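Local structure of signal transduction protein TRAP (Staphylococcus aureus, 4AE5) at residues A[18-29]-A[61-69]. The protein is probably a signal transduction protein whose phosphorylated form activates the agr system and RNAIII synthesis, raising expression of staphylococcal toxins and biofilm genes. Numbering follows the deposited sequence. Where two conformers were deposited one is given.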
ATOM      1  N   LYS A  18      -4.289  -4.555  18.035  1.00 26.52           N
ATOM      2  CA  LYS A  18      -5.466  -5.080  17.387  1.00 26.84           C
ATOM      3  C   LYS A  18      -6.602  -5.450  18.359  1.00 25.67           C
ATOM      4  O   LYS A  18      -7.787  -5.050  18.195  1.00 23.88           O
ATOM      5  CB  LYS A  18      -5.076  -6.284  16.552  1.00 27.63           C
ATOM      6  CG  LYS A  18      -5.947  -6.449  15.340  1.00 31.53           C
ATOM      7  CD  LYS A  18      -5.403  -7.574  14.498  1.00 35.78           C
ATOM      8  CE  LYS A  18      -6.402  -8.711  14.467  1.00 40.55           C
ATOM      9  NZ  LYS A  18      -7.618  -8.331  13.710  1.00 40.78           N
ATOM     10  N   ILE A  19      -6.228  -6.211  19.361  1.00 24.95           N
ATOM     11  CA  ILE A  19      -7.209  -6.798  20.285  0.50 26.11           C
ATOM     12  C   ILE A  19      -7.698  -5.793  21.344  1.00 25.67           C
ATOM     13  O   ILE A  19      -8.823  -5.910  21.844  1.00 26.56           O
ATOM     14  CB  ILE A  19      -6.668  -8.086  20.927  0.50 26.48           C
ATOM     15  CG1 ILE A  19      -6.287  -9.114  19.861  0.50 26.41           C
ATOM     16  CG2 ILE A  19      -7.687  -8.711  21.873  0.50 28.61           C
ATOM     17  CD1 ILE A  19      -7.484  -9.769  19.198  0.50 26.40           C
ATOM     18  N   ASN A  20      -6.859  -4.822  21.669  1.00 26.18           N
ATOM     19  CA  ASN A  20      -7.266  -3.683  22.498  1.00 27.65           C
ATOM     20  C   ASN A  20      -8.271  -2.758  21.850  1.00 27.20           C
ATOM     21  O   ASN A  20      -8.964  -2.033  22.558  1.00 29.01           O
ATOM     22  CB  ASN A  20      -6.053  -2.838  22.976  1.00 28.09           C
ATOM     23  CG  ASN A  20      -5.182  -3.575  23.982  1.00 29.70           C
ATOM     24  OD1 ASN A  20      -4.191  -3.011  24.498  1.00 31.67           O
ATOM     25  ND2 ASN A  20      -5.519  -4.825  24.264  1.00 27.83           N
ATOM     26  N   ASN A  21      -8.392  -2.786  20.526  1.00 27.06           N
ATOM     27  CA  ASN A  21      -9.198  -1.771  19.811  1.00 28.84           C
ATOM     28  C   ASN A  21     -10.164  -2.430  18.855  1.00 27.73           C
ATOM     29  O   ASN A  21     -10.060  -2.236  17.645  1.00 26.03           O
ATOM     30  CB  ASN A  21      -8.265  -0.813  19.057  1.00 30.28           C
ATOM     31  CG  ASN A  21      -7.409   0.025  19.989  1.00 31.01           C
ATOM     32  OD1 ASN A  21      -6.171  -0.177  20.134  1.00 32.25           O
ATOM     33  ND2 ASN A  21      -8.053   0.940  20.658  1.00 30.25           N
ATOM     34  N   PRO A  22     -11.101  -3.228  19.396  1.00 28.91           N
ATOM     35  CA  PRO A  22     -11.923  -4.095  18.572  1.00 29.19           C
ATOM     36  C   PRO A  22     -12.938  -3.316  17.664  1.00 30.36           C
ATOM     37  O   PRO A  22     -13.387  -3.873  16.646  1.00 30.87           O
ATOM     38  CB  PRO A  22     -12.646  -4.962  19.612  1.00 30.11           C
ATOM     39  CG  PRO A  22     -12.655  -4.175  20.874  1.00 30.22           C
ATOM     40  CD  PRO A  22     -11.635  -3.077  20.772  1.00 30.06           C
ATOM     41  N   THR A  23     -13.279  -2.068  18.017  1.00 31.27           N
ATOM     42  CA  THR A  23     -14.166  -1.221  17.186  1.00 30.97           C
ATOM     43  C   THR A  23     -13.504  -0.624  15.891  1.00 30.37           C
ATOM     44  O   THR A  23     -14.177  -0.032  15.018  1.00 31.48           O
ATOM     45  CB  THR A  23     -14.798  -0.075  17.999  1.00 33.77           C
ATOM     46  OG1 THR A  23     -13.777   0.828  18.460  1.00 33.33           O
ATOM     47  CG2 THR A  23     -15.678  -0.621  19.230  1.00 34.74           C
ATOM     48  N   HIS A  24     -12.195  -0.774  15.787  1.00 28.58           N
ATOM     49  CA  HIS A  24     -11.412  -0.303  14.691  1.00 28.59           C
ATOM     50  C   HIS A  24     -11.059  -1.455  13.794  1.00 28.00           C
ATOM     51  O   HIS A  24     -10.663  -2.544  14.287  1.00 28.31           O
ATOM     52  CB  HIS A  24     -10.110   0.358  15.176  1.00 27.09           C
ATOM     53  CG  HIS A  24     -10.328   1.749  15.723  1.00 30.17           C
ATOM     54  ND1 HIS A  24      -9.873   2.862  15.098  1.00 28.97           N
ATOM     55  CD2 HIS A  24     -11.047   2.182  16.838  1.00 30.40           C
ATOM     56  CE1 HIS A  24     -10.270   3.959  15.804  1.00 32.17           C
ATOM     57  NE2 HIS A  24     -10.964   3.530  16.880  1.00 31.13           N
ATOM     58  N   GLN A  25     -11.102  -1.178  12.483  1.00 26.09           N
ATOM     59  CA  GLN A  25     -10.857  -2.191  11.457  1.00 26.41           C
ATOM     60  C   GLN A  25      -9.391  -2.179  11.096  1.00 24.86           C
ATOM     61  O   GLN A  25      -8.964  -1.524  10.103  1.00 25.40           O
ATOM     62  CB  GLN A  25     -11.684  -1.882  10.199  1.00 29.85           C
ATOM     63  CG  GLN A  25     -13.189  -1.856  10.416  1.00 34.23           C
ATOM     64  CD  GLN A  25     -13.776  -0.433  10.339  1.00 41.47           C
ATOM     65  OE1 GLN A  25     -13.578   0.390  11.242  1.00 41.95           O
ATOM     66  NE2 GLN A  25     -14.500  -0.138   9.242  1.00 45.89           N
ATOM     67  N   LEU A  26      -8.613  -2.941  11.857  1.00 24.96           N
ATOM     68  CA  LEU A  26      -7.171  -2.979  11.675  1.00 22.32           C
ATOM     69  C   LEU A  26      -6.806  -4.263  10.927  1.00 22.16           C
ATOM     70  O   LEU A  26      -7.395  -5.309  11.174  1.00 21.72           O
ATOM     71  CB  LEU A  26      -6.478  -2.888  13.049  1.00 24.22           C
ATOM     72  CG  LEU A  26      -6.517  -1.569  13.826  1.00 23.55           C
ATOM     73  CD1 LEU A  26      -6.460  -1.800  15.320  1.00 26.26           C
ATOM     74  CD2 LEU A  26      -5.312  -0.695  13.473  1.00 24.95           C
ATOM     75  N   PHE A  27      -5.871  -4.150   9.977  1.00 20.15           N
ATOM     76  CA  PHE A  27      -5.427  -5.308   9.137  1.00 19.27           C
ATOM     77  C   PHE A  27      -3.931  -5.566   9.435  1.00 18.49           C
ATOM     78  O   PHE A  27      -3.060  -4.703   9.229  1.00 18.09           O
ATOM     79  CB  PHE A  27      -5.696  -4.984   7.662  1.00 18.17           C
ATOM     80  CG  PHE A  27      -7.186  -4.785   7.370  1.00 19.68           C
ATOM     81  CD1 PHE A  27      -8.012  -5.890   7.169  1.00 21.09           C
ATOM     82  CD2 PHE A  27      -7.751  -3.524   7.386  1.00 21.57           C
ATOM     83  CE1 PHE A  27      -9.390  -5.737   6.910  1.00 22.03           C
ATOM     84  CE2 PHE A  27      -9.141  -3.352   7.144  1.00 22.82           C
ATOM     85  CZ  PHE A  27      -9.947  -4.457   6.898  1.00 21.53           C
ATOM     86  N   GLN A  28      -3.638  -6.732   9.947  1.00 19.08           N
ATOM     87  CA  GLN A  28      -2.245  -7.019  10.372  1.00 18.35           C
ATOM     88  C   GLN A  28      -1.638  -8.104   9.478  1.00 18.40           C
ATOM     89  O   GLN A  28      -2.361  -9.064   9.097  1.00 19.36           O
ATOM     90  CB  GLN A  28      -2.236  -7.527  11.845  1.00 20.25           C
ATOM     91  CG  GLN A  28      -0.798  -7.825  12.275  1.00 18.94           C
ATOM     92  CD  GLN A  28      -0.642  -8.262  13.729  1.00 21.14           C
ATOM     93  OE1 GLN A  28      -1.615  -8.664  14.394  1.00 20.42           O
ATOM     94  NE2 GLN A  28       0.625  -8.264  14.185  1.00 19.81           N
ATOM     95  N   PHE A  29      -0.359  -7.935   9.072  1.00 18.18           N
ATOM     96  CA  PHE A  29       0.313  -8.895   8.206  1.00 18.99           C
ATOM     97  C   PHE A  29       1.763  -9.100   8.559  1.00 17.79           C
ATOM     98  O   PHE A  29       2.344  -8.272   9.251  1.00 18.74           O
ATOM     99  CB  PHE A  29       0.310  -8.427   6.734  1.00 16.75           C
ATOM    100  CG  PHE A  29      -1.063  -8.103   6.229  1.00 16.52           C
ATOM    101  CD1 PHE A  29      -1.637  -6.845   6.487  1.00 15.77           C
ATOM    102  CD2 PHE A  29      -1.768  -9.025   5.494  1.00 17.15           C
ATOM    103  CE1 PHE A  29      -2.933  -6.543   6.067  1.00 15.87           C
ATOM    104  CE2 PHE A  29      -3.062  -8.716   5.027  1.00 16.91           C
ATOM    105  CZ  PHE A  29      -3.658  -7.485   5.349  1.00 17.24           C
ATOM    106  N   GLU A  61     -11.968  -3.594  -1.359  1.00 23.43           N
ATOM    107  CA  GLU A  61     -11.869  -3.552   0.102  1.00 26.57           C
ATOM    108  C   GLU A  61     -10.675  -4.337   0.601  1.00 22.16           C
ATOM    109  O   GLU A  61     -10.260  -5.314  -0.030  1.00 22.32           O
ATOM    110  CB  GLU A  61     -13.148  -4.097   0.751  1.00 30.12           C
ATOM    111  CG  GLU A  61     -14.399  -3.421   0.214  1.00 39.99           C
ATOM    112  CD  GLU A  61     -14.724  -2.144   0.965  1.00 48.02           C
ATOM    113  OE1 GLU A  61     -15.103  -2.246   2.160  1.00 54.87           O
ATOM    114  OE2 GLU A  61     -14.622  -1.046   0.364  1.00 49.57           O
ATOM    115  N   PHE A  62     -10.162  -3.963   1.770  1.00 21.02           N
ATOM    116  CA  PHE A  62      -9.103  -4.771   2.397  1.00 21.43           C
ATOM    117  C   PHE A  62      -9.625  -6.076   2.988  1.00 20.75           C
ATOM    118  O   PHE A  62     -10.783  -6.161   3.385  1.00 20.89           O
ATOM    119  CB  PHE A  62      -8.455  -3.964   3.554  1.00 20.89           C
ATOM    120  CG  PHE A  62      -7.738  -2.761   3.123  1.00 21.51           C
ATOM    121  CD1 PHE A  62      -6.847  -2.828   2.064  1.00 20.12           C
ATOM    122  CD2 PHE A  62      -7.934  -1.538   3.789  1.00 20.72           C
ATOM    123  CE1 PHE A  62      -6.154  -1.707   1.626  1.00 20.74           C
ATOM    124  CE2 PHE A  62      -7.254  -0.418   3.340  1.00 21.25           C
ATOM    125  CZ  PHE A  62      -6.340  -0.498   2.281  1.00 19.72           C
ATOM    126  N   SER A  63      -8.777  -7.097   3.084  1.00 21.38           N
ATOM    127  CA  SER A  63      -9.114  -8.298   3.784  1.00 22.17           C
ATOM    128  C   SER A  63      -7.854  -8.875   4.477  1.00 23.98           C
ATOM    129  O   SER A  63      -6.751  -8.907   3.878  1.00 21.76           O
ATOM    130  CB  SER A  63      -9.616  -9.351   2.796  1.00 22.23           C
ATOM    131  OG  SER A  63      -9.675 -10.620   3.363  1.00 22.28           O
ATOM    132  N   GLU A  64      -7.991  -9.335   5.718  1.00 22.88           N
ATOM    133  CA  GLU A  64      -6.875 -10.019   6.336  1.00 23.90           C
ATOM    134  C   GLU A  64      -6.358 -11.299   5.657  1.00 25.32           C
ATOM    135  O   GLU A  64      -5.279 -11.783   6.014  1.00 24.12           O
ATOM    136  CB  GLU A  64      -7.129 -10.245   7.838  1.00 29.81           C
ATOM    137  CG  GLU A  64      -6.882  -8.951   8.609  1.00 31.28           C
ATOM    138  CD  GLU A  64      -6.669  -9.108  10.105  1.00 38.37           C
ATOM    139  OE1 GLU A  64      -7.576  -9.706  10.761  1.00 44.83           O
ATOM    140  OE2 GLU A  64      -5.658  -8.551  10.625  1.00 30.78           O
ATOM    141  N   HIS A  65      -7.088 -11.856   4.684  1.00 26.02           N
ATOM    142  CA  HIS A  65      -6.655 -13.097   4.009  1.00 28.49           C
ATOM    143  C   HIS A  65      -6.004 -12.860   2.661  1.00 24.92           C
ATOM    144  O   HIS A  65      -5.681 -13.805   1.964  1.00 21.52           O
ATOM    145  CB  HIS A  65      -7.847 -14.063   3.794  1.00 35.06           C
ATOM    146  CG  HIS A  65      -8.662 -14.315   5.046  1.00 41.57           C
ATOM    147  ND1 HIS A  65      -8.100 -14.669   6.221  1.00 46.35           N
ATOM    148  CD2 HIS A  65     -10.039 -14.233   5.277  1.00 48.88           C
ATOM    149  CE1 HIS A  65      -9.062 -14.807   7.159  1.00 49.66           C
ATOM    150  NE2 HIS A  65     -10.251 -14.553   6.580  1.00 50.64           N
ATOM    151  N   HIS A  66      -5.898 -11.595   2.257  1.00 20.79           N
ATOM    152  CA  HIS A  66      -5.219 -11.250   0.981  1.00 19.14           C
ATOM    153  C   HIS A  66      -3.698 -11.060   1.089  1.00 17.53           C
ATOM    154  O   HIS A  66      -3.153 -10.719   2.188  1.00 17.13           O
ATOM    155  CB  HIS A  66      -5.838  -9.997   0.343  1.00 18.71           C
ATOM    156  CG  HIS A  66      -7.320 -10.132  -0.093  1.00 19.06           C
ATOM    157  ND1 HIS A  66      -8.015 -11.309  -0.069  1.00 21.78           N
ATOM    158  CD2 HIS A  66      -8.213  -9.164  -0.505  1.00 19.70           C
ATOM    159  CE1 HIS A  66      -9.283 -11.097  -0.544  1.00 21.10           C
ATOM    160  NE2 HIS A  66      -9.393  -9.774  -0.797  1.00 22.45           N
ATOM    161  N   PHE A  67      -2.995 -11.190  -0.031  1.00 16.32           N
ATOM    162  CA  PHE A  67      -1.552 -10.836  -0.107  1.00 15.28           C
ATOM    163  C   PHE A  67      -1.510  -9.376  -0.555  1.00 14.83           C
ATOM    164  O   PHE A  67      -2.299  -8.956  -1.394  1.00 15.51           O
ATOM    165  CB  PHE A  67      -0.888 -11.664  -1.193  1.00 15.74           C
ATOM    166  CG  PHE A  67       0.499 -11.214  -1.564  1.00 16.25           C
ATOM    167  CD1 PHE A  67       1.595 -11.756  -0.869  1.00 17.25           C
ATOM    168  CD2 PHE A  67       0.728 -10.288  -2.614  1.00 15.56           C
ATOM    169  CE1 PHE A  67       2.886 -11.360  -1.198  1.00 16.87           C
ATOM    170  CE2 PHE A  67       2.027  -9.868  -2.920  1.00 15.23           C
ATOM    171  CZ  PHE A  67       3.100 -10.411  -2.210  1.00 16.50           C
ATOM    172  N   TYR A  68      -0.623  -8.595   0.020  1.00 15.12           N
ATOM    173  CA  TYR A  68      -0.421  -7.212  -0.445  1.00 14.12           C
ATOM    174  C   TYR A  68       1.034  -6.979  -0.821  1.00 15.52           C
ATOM    175  O   TYR A  68       1.942  -7.516  -0.143  1.00 16.45           O
ATOM    176  CB  TYR A  68      -0.818  -6.220   0.650  1.00 14.69           C
ATOM    177  CG  TYR A  68      -2.292  -6.252   0.908  1.00 14.47           C
ATOM    178  CD1 TYR A  68      -2.858  -7.151   1.835  1.00 15.33           C
ATOM    179  CD2 TYR A  68      -3.132  -5.409   0.213  1.00 14.35           C
ATOM    180  CE1 TYR A  68      -4.241  -7.242   2.017  1.00 15.93           C
ATOM    181  CE2 TYR A  68      -4.502  -5.448   0.390  1.00 15.69           C
ATOM    182  CZ  TYR A  68      -5.059  -6.365   1.349  1.00 17.63           C
ATOM    183  OH  TYR A  68      -6.440  -6.424   1.466  1.00 17.32           O
ATOM    184  N   CYS A  69       1.260  -6.201  -1.863  1.00 13.56           N
ATOM    185  CA  CYS A  69       2.542  -5.562  -2.068  1.00 13.72           C
ATOM    186  C   CYS A  69       2.451  -4.038  -1.846  1.00 13.06           C
ATOM    187  O   CYS A  69       1.603  -3.399  -2.473  1.00 14.15           O
ATOM    188  CB  CYS A  69       3.070  -5.827  -3.489  1.00 14.01           C
ATOM    189  SG  CYS A  69       4.785  -5.213  -3.732  1.00 17.04           S
TER
HETATM  190  O   HOH W   1      -3.572 -11.288   8.024  1.00 38.92           O
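Glu64 carries the polar part of this contact, its carboxylate reaching across to both the backbone and a side chain of residues 18-29. OE2 of Glu64 takes the backbone N-H of Gln28 on its anti lone pair, at 2.8 Å and nearly straight (167°). OE1 of Glu64 forms a longer salt bridge with NZ of Lys18, 3.3 Å away. The lysine chain bends at its last two torsions to meet OE1 on the syn side, somewhat out of the carboxylate plane. A water bridges Gln28 O and Glu64 O. Tyr68 OH accepts the Ser63 N-H at 2.9 Å, which ties the loop to strand 67-73.

Aromatic contacts lie beside these bonds. CB of Phe62 sits over the centre of the Phe27 ring, 3.6 Å from its centroid, a CH-pi contact. The Phe62 ring turns its edge to the face of Phe27 in an offset edge-to-face pair, planes 60° apart. CG of Glu64 touches Phe27 CD1 at 3.6 Å. The edge of the Tyr68 ring points at the face of the Phe29 ring, an offset edge-to-face pair with centroids 5.1 Å apart.

The contact joins helix 11-20 and strand 27-30 to the loop entering strand 67-73 of the antiparallel barrel. Strand 158-164 runs between these two strands, and its Leu162 touches both Phe29 and Tyr68.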